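Local structure of microcin B17-processing protein McbD (Escherichia coli str. K-12 substr. MG1655, 6GRH) at residues R61-F65 with N66-T70; K74-Y77 with E78-P81; N373-K377 with I378-G382. The protein is required to process the inactive microcin B17 precursor McbA into the active peptide antibiotic, and belongs to the YcaO cyclodehydratase family. The protein carries 1 engineered substitution. All blocks are in the same frame, centred on the assembly; numbering follows the deposited sequence. Where two conformers were deposited one is given.

Overall arrangement
Interactions 1, 2 and 3 follow one another along the chain, each a local contact within one continuous run of residues. Interaction 1 closes helix 47-66, and the loop after it leads through strand 73-74 to the short helix 76-79 of interaction 2; their centres are 22 Å apart. Both lean on the same antiparallel sheet, interaction 1 on strand 339-347 and interaction 2 on strands 108-115 and 121-125. Interaction 3, in the loop after strand 350-358, lies 24 Å from interaction 2 and 29 Å from interaction 1, between centres. Helix 82-95 touches both interactions 2 and 3. Interaction 1 alone meets another protein chain, McbB, and so belongs to the subunit interface.

Interaction 1 of 3, residues R61-F65 with N66-T70; sequences RRHFF and NEIVT
Ile68 CD1 packs closely on the ring of His63, 3.4 Å from His63 NE2, and more loosely touches Phe64 CD1 at 4.2 Å. His63 in turn lays CD2 over the centre of one Phe64 face, and its NE2 is hydrogen-bonded to Tyr341 of strand 339-347. The last direct helical bonds run from Asn66 N to Arg62 O (2.9 Å) and from Glu67 N to His63 O (3.2 Å). One step later water 3 takes the place of the direct bond, donating to Phe64 O and accepting from Ile68 N.

On the wetter side, Glu67 sends an extended chain back along the helix to Arg62, where a bend at chi3 (64°) turns NE toward the carboxylate. Glu67 OE2 sits 3.0 Å from Arg62 NE but over a guanidinium face, a salt bridge of charges with no N-H aimed at the oxygen. Water 1 instead lies in the guanidinium plane, accepting from NE at its edge and donating to Glu67 OE1. Water 2 joins the same OE1 to His63 ND1, 2.7 Å from the former and 2.8 Å from the latter. Glu67 OE2 has a second partner in Arg199 of the McbB chain, and Asn66 ND2 bonds to Lys206 O of that chain. This is a helix C-terminus whose next main-chain bond is replaced by a water bridge, set in the McbD-McbB interface.

Interaction 2 of 3, residues K74-Y77 with E78-P81; sequences KTLY and EMMP
A capping box between Thr75 and Glu78 starts the short helix 76-79, with Thr75 as its N-cap. The two residues exchange bonds: Thr75 OG1 accepts from Glu78 N at 3.1 Å, and Glu78 OE1 accepts from Thr75 N, also at 3.1 Å. The second bond is almost straight at the hydrogen (174°), yet the N-H comes down on OE1 from well above the carboxylate plane. Thr75 can cap because chi1 of 71° sets OG1 between its own N and carbonyl carbon, where it leans over the first turn. The Glu78 carboxylate folds back across the threonine, its CD 3.2 Å from Thr75 OG1, while both carboxylate oxygens rest beside Thr75 CG2. The N-H groups of the N-cap residue and of Glu78 are both met by side chains.

The backbone turn itself is short and tight. Met79 N bonds to Leu76 O at 3.1 Å, a three-residue, 3-10-like step that meets the oxygen from above the carbonyl plane; further bonds from Glu78 and Met79 to Thr75 O and from Met80 to Leu76 O are weak. On the buried side of the turn, Met79 and Met80 pack with Leu76 toward strands 108-115 and 121-125 and helix 82-95, where Leu76 touches Phe108 and Met80 touches Phe88. Leu76 CD2 is shared between two methyl ends, 4.2 Å from Met79 CE and 4.2 Å from Met80 CE. With CG anti to N (chi1 -173°) and a bend at the thioether, Met79 tucks back toward the residue before the cap and brings CE to 3.3 Å from Lys74 O.

Interaction 3 of 3, residues N373-K377 with I378-G382; sequences NINNK and IYHTG
Asn375 lies flat on His380: amide and imidazole planes are only 8° apart, with Asn375 OD1 over the ring centre, 3.5 Å above its plane. From that position the same oxygen is gripped by two donors of the next residue. Thr381 N reaches it at 2.7 Å, nearly straight at the hydrogen (174°) and close to the line of the C=O bond, while Thr381 OG1 donates from 3.1 Å, tilted out of the carbonyl plane. The two bonds pin OD1 and so help keep the amide flat over the ring.

Ile374 and Tyr379 instead lie side by side and point the same way, Ile374 CD1 reaching Tyr379 CE2 at 3.9 Å. The backbone oxygen of Ile374 meets the ring at its edge, in the ring plane and 3.4 Å from Tyr379 CD2. The Tyr379 ring also packs on Leu176 and Leu179 of helix 157-180, and its hydroxyl is hydrogen-bonded to Glu389.

Asn376 works across the bend. Its chi1 of 55° places the amide between the backbone N and the carbonyl carbon, over the turn, where OD1 receives Ile378 N in the carbonyl plane at 3.1 Å and, more weakly, Tyr379 N. On the other end of the amide, ND2 donates to Asn373 O. The backbone is clasped next to it by a straight bond from Asn376 N to Tyr379 O, 2.8 Å long. The bond from Ile378 N to Asn376 OD1 makes an Asx turn, here overlying a type I beta turn (Asn376-Tyr379) in a surface loop with no regular strands.

Interaction 1 of 3, residues R61-F65 with N66-T70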
loop_
_atom_site.group_PDB
_atom_site.type_symbol
_atom_site.label_atom_id
_atom_site.label_comp_id
_atom_site.label_asym_id
_atom_site.label_seq_id
_atom_site.Cartn_x
_atom_site.Cartn_y
_atom_site.Cartn_z
ATOM N N ARG E 61 -38.278 -6.110 6.200
ATOM C CA ARG E 61 -38.642 -7.506 6.382
ATOM C C ARG E 61 -38.297 -8.039 7.753
ATOM O O ARG E 61 -39.087 -8.796 8.341
ATOM C CB ARG E 61 -38.033 -8.370 5.277
ATOM C CG ARG E 61 -38.586 -7.951 3.916
ATOM C CD ARG E 61 -39.046 -9.110 3.061
ATOM N NE ARG E 61 -37.887 -9.864 2.654
ATOM C CZ ARG E 61 -37.352 -9.880 1.438
ATOM N NH1 ARG E 61 -37.868 -9.191 0.417
ATOM N NH2 ARG E 61 -36.295 -10.641 1.236
ATOM N N ARG E 62 -37.155 -7.630 8.289
ATOM C CA ARG E 62 -36.813 -8.019 9.644
ATOM C C ARG E 62 -37.835 -7.492 10.653
ATOM O O ARG E 62 -38.232 -8.207 11.586
ATOM C CB ARG E 62 -35.408 -7.568 10.031
ATOM C CG ARG E 62 -35.011 -8.067 11.414
ATOM C CD ARG E 62 -33.585 -7.658 11.757
ATOM N NE ARG E 62 -33.401 -6.201 11.860
ATOM C CZ ARG E 62 -32.308 -5.614 12.357
ATOM N NH1 ARG E 62 -31.255 -6.315 12.808
ATOM N NH2 ARG E 62 -32.267 -4.319 12.440
ATOM N N HIS E 63 -38.276 -6.259 10.462
ATOM C CA HIS E 63 -39.252 -5.688 11.371
ATOM C C HIS E 63 -40.591 -6.478 11.408
ATOM O O HIS E 63 -41.065 -6.893 12.477
ATOM C CB HIS E 63 -39.542 -4.239 11.005
ATOM C CG HIS E 63 -40.521 -3.592 11.929
ATOM N ND1 HIS E 63 -40.173 -3.153 13.189
ATOM C CD2 HIS E 63 -41.834 -3.304 11.770
ATOM C CE1 HIS E 63 -41.232 -2.603 13.759
ATOM N NE2 HIS E 63 -42.253 -2.679 12.921
ATOM N N PHE E 64 -41.176 -6.654 10.230
ATOM C CA PHE E 64 -42.506 -7.267 10.093
ATOM C C PHE E 64 -42.482 -8.771 10.354
ATOM O O PHE E 64 -43.417 -9.293 10.975
ATOM C CB PHE E 64 -43.138 -6.908 8.745
ATOM C CG PHE E 64 -43.513 -5.465 8.649
ATOM C CD1 PHE E 64 -44.661 -5.001 9.291
ATOM C CD2 PHE E 64 -42.733 -4.553 7.948
ATOM C CE1 PHE E 64 -45.020 -3.661 9.217
ATOM C CE2 PHE E 64 -43.089 -3.214 7.882
ATOM C CZ PHE E 64 -44.226 -2.769 8.528
ATOM N N PHE E 65 -41.403 -9.446 9.966
ATOM C CA PHE E 65 -41.257 -10.904 10.207
ATOM C C PHE E 65 -40.761 -11.290 11.602
ATOM O O PHE E 65 -41.148 -12.339 12.139
ATOM C CB PHE E 65 -40.331 -11.551 9.156
ATOM C CG PHE E 65 -40.994 -11.829 7.840
ATOM C CD1 PHE E 65 -41.170 -10.822 6.891
ATOM C CD2 PHE E 65 -41.441 -13.109 7.543
ATOM C CE1 PHE E 65 -41.784 -11.088 5.685
ATOM C CE2 PHE E 65 -42.083 -13.375 6.338
ATOM C CZ PHE E 65 -42.255 -12.372 5.416
ATOM N N ASN E 66 -39.896 -10.479 12.202
ATOM C CA ASN E 66 -39.117 -10.968 13.358
ATOM C C ASN E 66 -39.250 -10.150 14.610
ATOM O O ASN E 66 -38.771 -10.621 15.662
ATOM C CB ASN E 66 -37.617 -10.964 13.074
ATOM C CG ASN E 66 -37.198 -11.832 11.916
ATOM O OD1 ASN E 66 -36.171 -11.534 11.306
ATOM N ND2 ASN E 66 -37.938 -12.887 11.604
ATOM N N GLU E 67 -39.800 -8.938 14.529
ATOM C CA GLU E 67 -39.562 -7.938 15.587
ATOM C C GLU E 67 -40.766 -7.208 16.186
ATOM O O GLU E 67 -40.553 -6.360 17.073
ATOM C CB GLU E 67 -38.569 -6.900 15.085
ATOM C CG GLU E 67 -37.168 -7.438 14.851
ATOM C CD GLU E 67 -36.201 -6.358 14.377
ATOM O OE1 GLU E 67 -36.642 -5.266 13.922
ATOM O OE2 GLU E 67 -34.973 -6.591 14.421
ATOM N N ILE E 68 -41.995 -7.542 15.778
ATOM C CA ILE E 68 -43.160 -6.821 16.286
ATOM C C ILE E 68 -43.498 -7.312 17.698
ATOM O O ILE E 68 -43.586 -8.521 17.923
ATOM C CB ILE E 68 -44.433 -7.009 15.428
ATOM C CG1 ILE E 68 -44.186 -6.778 13.925
ATOM C CG2 ILE E 68 -45.566 -6.106 15.944
ATOM C CD1 ILE E 68 -44.271 -5.349 13.456
ATOM N N VAL E 69 -43.698 -6.368 18.624
ATOM C CA VAL E 69 -44.311 -6.653 19.928
ATOM C C VAL E 69 -45.565 -5.796 20.029
ATOM O O VAL E 69 -45.522 -4.592 19.772
ATOM C CB VAL E 69 -43.352 -6.399 21.116
ATOM C CG1 VAL E 69 -44.062 -6.607 22.462
ATOM C CG2 VAL E 69 -42.132 -7.331 21.016
ATOM N N THR E 70 -46.683 -6.429 20.386
ATOM C CA THR E 70 -47.991 -5.747 20.423
ATOM C C THR E 70 -48.167 -4.928 21.680
ATOM O O THR E 70 -47.522 -5.167 22.684
ATOM C CB THR E 70 -49.147 -6.740 20.322
ATOM O OG1 THR E 70 -49.091 -7.665 21.416
ATOM C CG2 THR E 70 -49.031 -7.507 19.017
HETATM O O HOH W 1 -35.453 -4.219 11.396
HETATM O O HOH W 2 -38.099 -3.301 15.089
HETATM O O HOH W 3 -42.858 -9.837 14.009
#

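Interaction 2 of 3, residues K74-Y77 with E78-P81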
loop_
_atom_site.group_PDB
_atom_site.type_symbol
_atom_site.label_atom_id
_atom_site.label_comp_id
_atom_site.label_asym_id
_atom_site.label_seq_id
_atom_site.Cartn_x
_atom_site.Cartn_y
_atom_site.Cartn_z
ATOM N N LYS E 74 -57.458 -5.463 22.911
ATOM C CA LYS E 74 -58.714 -4.721 22.916
ATOM C C LYS E 74 -59.633 -5.289 21.847
ATOM O O LYS E 74 -59.171 -5.924 20.897
ATOM C CB LYS E 74 -58.481 -3.240 22.600
ATOM C CG LYS E 74 -57.519 -2.504 23.522
ATOM C CD LYS E 74 -57.624 -1.002 23.301
ATOM C CE LYS E 74 -56.561 -0.248 24.076
ATOM N NZ LYS E 74 -56.384 1.135 23.549
ATOM N N THR E 75 -60.935 -5.039 22.000
ATOM C CA THR E 75 -61.915 -5.350 20.957
ATOM C C THR E 75 -61.792 -4.289 19.871
ATOM O O THR E 75 -61.208 -3.216 20.091
ATOM C CB THR E 75 -63.379 -5.307 21.465
ATOM O OG1 THR E 75 -63.755 -3.944 21.726
ATOM C CG2 THR E 75 -63.571 -6.153 22.713
ATOM N N LEU E 76 -62.372 -4.572 18.712
ATOM C CA LEU E 76 -62.332 -3.635 17.606
ATOM C C LEU E 76 -62.925 -2.272 18.006
ATOM O O LEU E 76 -62.309 -1.236 17.745
ATOM C CB LEU E 76 -63.028 -4.214 16.372
ATOM C CG LEU E 76 -62.384 -5.428 15.696
ATOM C CD1 LEU E 76 -63.221 -5.894 14.512
ATOM C CD2 LEU E 76 -60.950 -5.154 15.231
ATOM N N TYR E 77 -64.075 -2.276 18.688
ATOM C CA TYR E 77 -64.755 -1.023 19.076
ATOM C C TYR E 77 -64.129 -0.279 20.257
ATOM O O TYR E 77 -64.452 0.881 20.477
ATOM C CB TYR E 77 -66.258 -1.262 19.339
ATOM C CG TYR E 77 -67.082 -1.425 18.080
ATOM C CD1 TYR E 77 -67.120 -2.645 17.406
ATOM C CD2 TYR E 77 -67.836 -0.357 17.566
ATOM C CE1 TYR E 77 -67.862 -2.804 16.252
ATOM C CE2 TYR E 77 -68.585 -0.505 16.408
ATOM C CZ TYR E 77 -68.599 -1.737 15.758
ATOM O OH TYR E 77 -69.341 -1.913 14.612
ATOM N N GLU E 78 -63.267 -0.935 21.028
ATOM C CA GLU E 78 -62.424 -0.242 22.034
ATOM C C GLU E 78 -61.204 0.433 21.386
ATOM O O GLU E 78 -60.698 1.452 21.871
ATOM C CB GLU E 78 -61.949 -1.225 23.107
ATOM C CG GLU E 78 -63.056 -1.630 24.078
ATOM C CD GLU E 78 -62.890 -3.026 24.643
ATOM O OE1 GLU E 78 -61.772 -3.600 24.593
ATOM O OE2 GLU E 78 -63.909 -3.561 25.133
ATOM N N MET E 79 -60.786 -0.131 20.261
ATOM C CA MET E 79 -59.482 0.098 19.647
ATOM C C MET E 79 -59.465 1.286 18.679
ATOM O O MET E 79 -58.405 1.865 18.436
ATOM C CB MET E 79 -59.136 -1.209 18.915
ATOM C CG MET E 79 -57.796 -1.389 18.304
ATOM S SD MET E 79 -57.780 -2.795 17.170
ATOM C CE MET E 79 -58.179 -4.136 18.279
ATOM N N MET E 80 -60.617 1.614 18.110
ATOM C CA MET E 80 -60.727 2.611 17.056
ATOM C C MET E 80 -62.126 3.204 17.052
ATOM O O MET E 80 -62.993 2.708 17.774
ATOM C CB MET E 80 -60.419 1.961 15.695
ATOM C CG MET E 80 -61.397 0.885 15.232
ATOM S SD MET E 80 -60.801 -0.048 13.794
ATOM C CE MET E 80 -59.647 -1.200 14.549
ATOM N N PRO E 81 -62.359 4.269 16.251
ATOM C CA PRO E 81 -63.725 4.778 16.062
ATOM C C PRO E 81 -64.707 3.761 15.463
ATOM O O PRO E 81 -64.292 2.819 14.791
ATOM C CB PRO E 81 -63.528 5.965 15.107
ATOM C CG PRO E 81 -62.160 6.455 15.416
ATOM C CD PRO E 81 -61.360 5.214 15.709
#

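Interaction 3 of 3, residues N373-K377 with I378-G382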
loop_
_atom_site.group_PDB
_atom_site.type_symbol
_atom_site.label_atom_id
_atom_site.label_comp_id
_atom_site.label_asym_id
_atom_site.label_seq_id
_atom_site.Cartn_x
_atom_site.Cartn_y
_atom_site.Cartn_z
ATOM N N ASN E 373 -60.725 -10.741 1.991
ATOM C CA ASN E 373 -61.936 -9.921 1.949
ATOM C C ASN E 373 -62.279 -9.555 0.492
ATOM O O ASN E 373 -62.113 -8.424 0.051
ATOM C CB ASN E 373 -61.848 -8.702 2.889
ATOM C CG ASN E 373 -60.734 -7.736 2.538
ATOM O OD1 ASN E 373 -59.587 -8.138 2.282
ATOM N ND2 ASN E 373 -61.056 -6.440 2.567
ATOM N N ILE E 374 -62.787 -10.546 -0.231
ATOM C CA ILE E 374 -63.096 -10.428 -1.653
ATOM C C ILE E 374 -64.119 -9.312 -1.973
ATOM O O ILE E 374 -64.030 -8.667 -3.030
ATOM C CB ILE E 374 -63.573 -11.796 -2.222
ATOM C CG1 ILE E 374 -63.505 -11.821 -3.758
ATOM C CG2 ILE E 374 -64.969 -12.160 -1.721
ATOM C CD1 ILE E 374 -62.104 -11.708 -4.318
ATOM N N ASN E 375 -65.053 -9.073 -1.053
ATOM C CA ASN E 375 -66.054 -8.018 -1.221
ATOM C C ASN E 375 -65.610 -6.792 -0.441
ATOM O O ASN E 375 -65.546 -6.817 0.788
ATOM C CB ASN E 375 -67.422 -8.499 -0.746
ATOM C CG ASN E 375 -67.937 -9.690 -1.541
ATOM O OD1 ASN E 375 -67.558 -9.901 -2.698
ATOM N ND2 ASN E 375 -68.832 -10.468 -0.929
ATOM N N ASN E 376 -65.283 -5.731 -1.171
ATOM C CA ASN E 376 -64.718 -4.513 -0.576
ATOM C C ASN E 376 -65.122 -3.309 -1.456
ATOM O O ASN E 376 -66.007 -3.458 -2.309
ATOM C CB ASN E 376 -63.189 -4.678 -0.349
ATOM C CG ASN E 376 -62.430 -5.055 -1.615
ATOM O OD1 ASN E 376 -62.571 -4.413 -2.655
ATOM N ND2 ASN E 376 -61.608 -6.095 -1.523
ATOM N N LYS E 377 -64.539 -2.127 -1.239
ATOM C CA LYS E 377 -64.952 -0.942 -2.008
ATOM C C LYS E 377 -64.468 -0.884 -3.457
ATOM O O LYS E 377 -64.932 -0.027 -4.206
ATOM C CB LYS E 377 -64.586 0.350 -1.280
ATOM C CG LYS E 377 -65.323 0.547 0.032
ATOM C CD LYS E 377 -66.805 0.825 -0.184
ATOM C CE LYS E 377 -67.588 0.926 1.118
ATOM N NZ LYS E 377 -66.911 1.769 2.145
ATOM N N ILE E 378 -63.579 -1.783 -3.879
ATOM C CA ILE E 378 -63.157 -1.823 -5.300
ATOM C C ILE E 378 -63.472 -3.125 -6.040
ATOM O O ILE E 378 -63.201 -3.237 -7.240
ATOM C CB ILE E 378 -61.662 -1.490 -5.456
ATOM C CG1 ILE E 378 -60.786 -2.544 -4.762
ATOM C CG2 ILE E 378 -61.376 -0.105 -4.887
ATOM C CD1 ILE E 378 -59.341 -2.490 -5.173
ATOM N N TYR E 379 -64.028 -4.112 -5.341
ATOM C CA TYR E 379 -64.409 -5.359 -5.985
ATOM C C TYR E 379 -65.526 -6.045 -5.201
ATOM O O TYR E 379 -65.620 -5.892 -3.988
ATOM C CB TYR E 379 -63.189 -6.270 -6.116
ATOM C CG TYR E 379 -63.419 -7.475 -6.991
ATOM C CD1 TYR E 379 -63.332 -7.377 -8.371
ATOM C CD2 TYR E 379 -63.725 -8.721 -6.434
ATOM C CE1 TYR E 379 -63.535 -8.476 -9.183
ATOM C CE2 TYR E 379 -63.931 -9.831 -7.236
ATOM C CZ TYR E 379 -63.834 -9.705 -8.616
ATOM O OH TYR E 379 -64.055 -10.795 -9.439
ATOM N N HIS E 380 -66.388 -6.758 -5.920
ATOM C CA HIS E 380 -67.391 -7.643 -5.313
ATOM C C HIS E 380 -67.388 -8.941 -6.110
ATOM O O HIS E 380 -67.212 -8.910 -7.332
ATOM C CB HIS E 380 -68.791 -6.997 -5.323
ATOM C CG HIS E 380 -69.745 -7.603 -4.333
ATOM N ND1 HIS E 380 -70.605 -8.638 -4.654
ATOM C CD2 HIS E 380 -69.972 -7.325 -3.026
ATOM C CE1 HIS E 380 -71.324 -8.960 -3.591
ATOM N NE2 HIS E 380 -70.951 -8.184 -2.587
ATOM N N THR E 381 -67.567 -10.074 -5.422
ATOM C CA THR E 381 -67.669 -11.389 -6.075
ATOM C C THR E 381 -68.577 -11.333 -7.303
ATOM O O THR E 381 -69.667 -10.754 -7.252
ATOM C CB THR E 381 -68.213 -12.469 -5.117
ATOM O OG1 THR E 381 -67.289 -12.664 -4.051
ATOM C CG2 THR E 381 -68.413 -13.812 -5.841
ATOM N N GLY E 382 -68.103 -11.902 -8.410
ATOM C CA GLY E 382 -68.872 -11.930 -9.657
ATOM C C GLY E 382 -68.608 -10.795 -10.629
ATOM O O GLY E 382 -69.054 -10.866 -11.774
#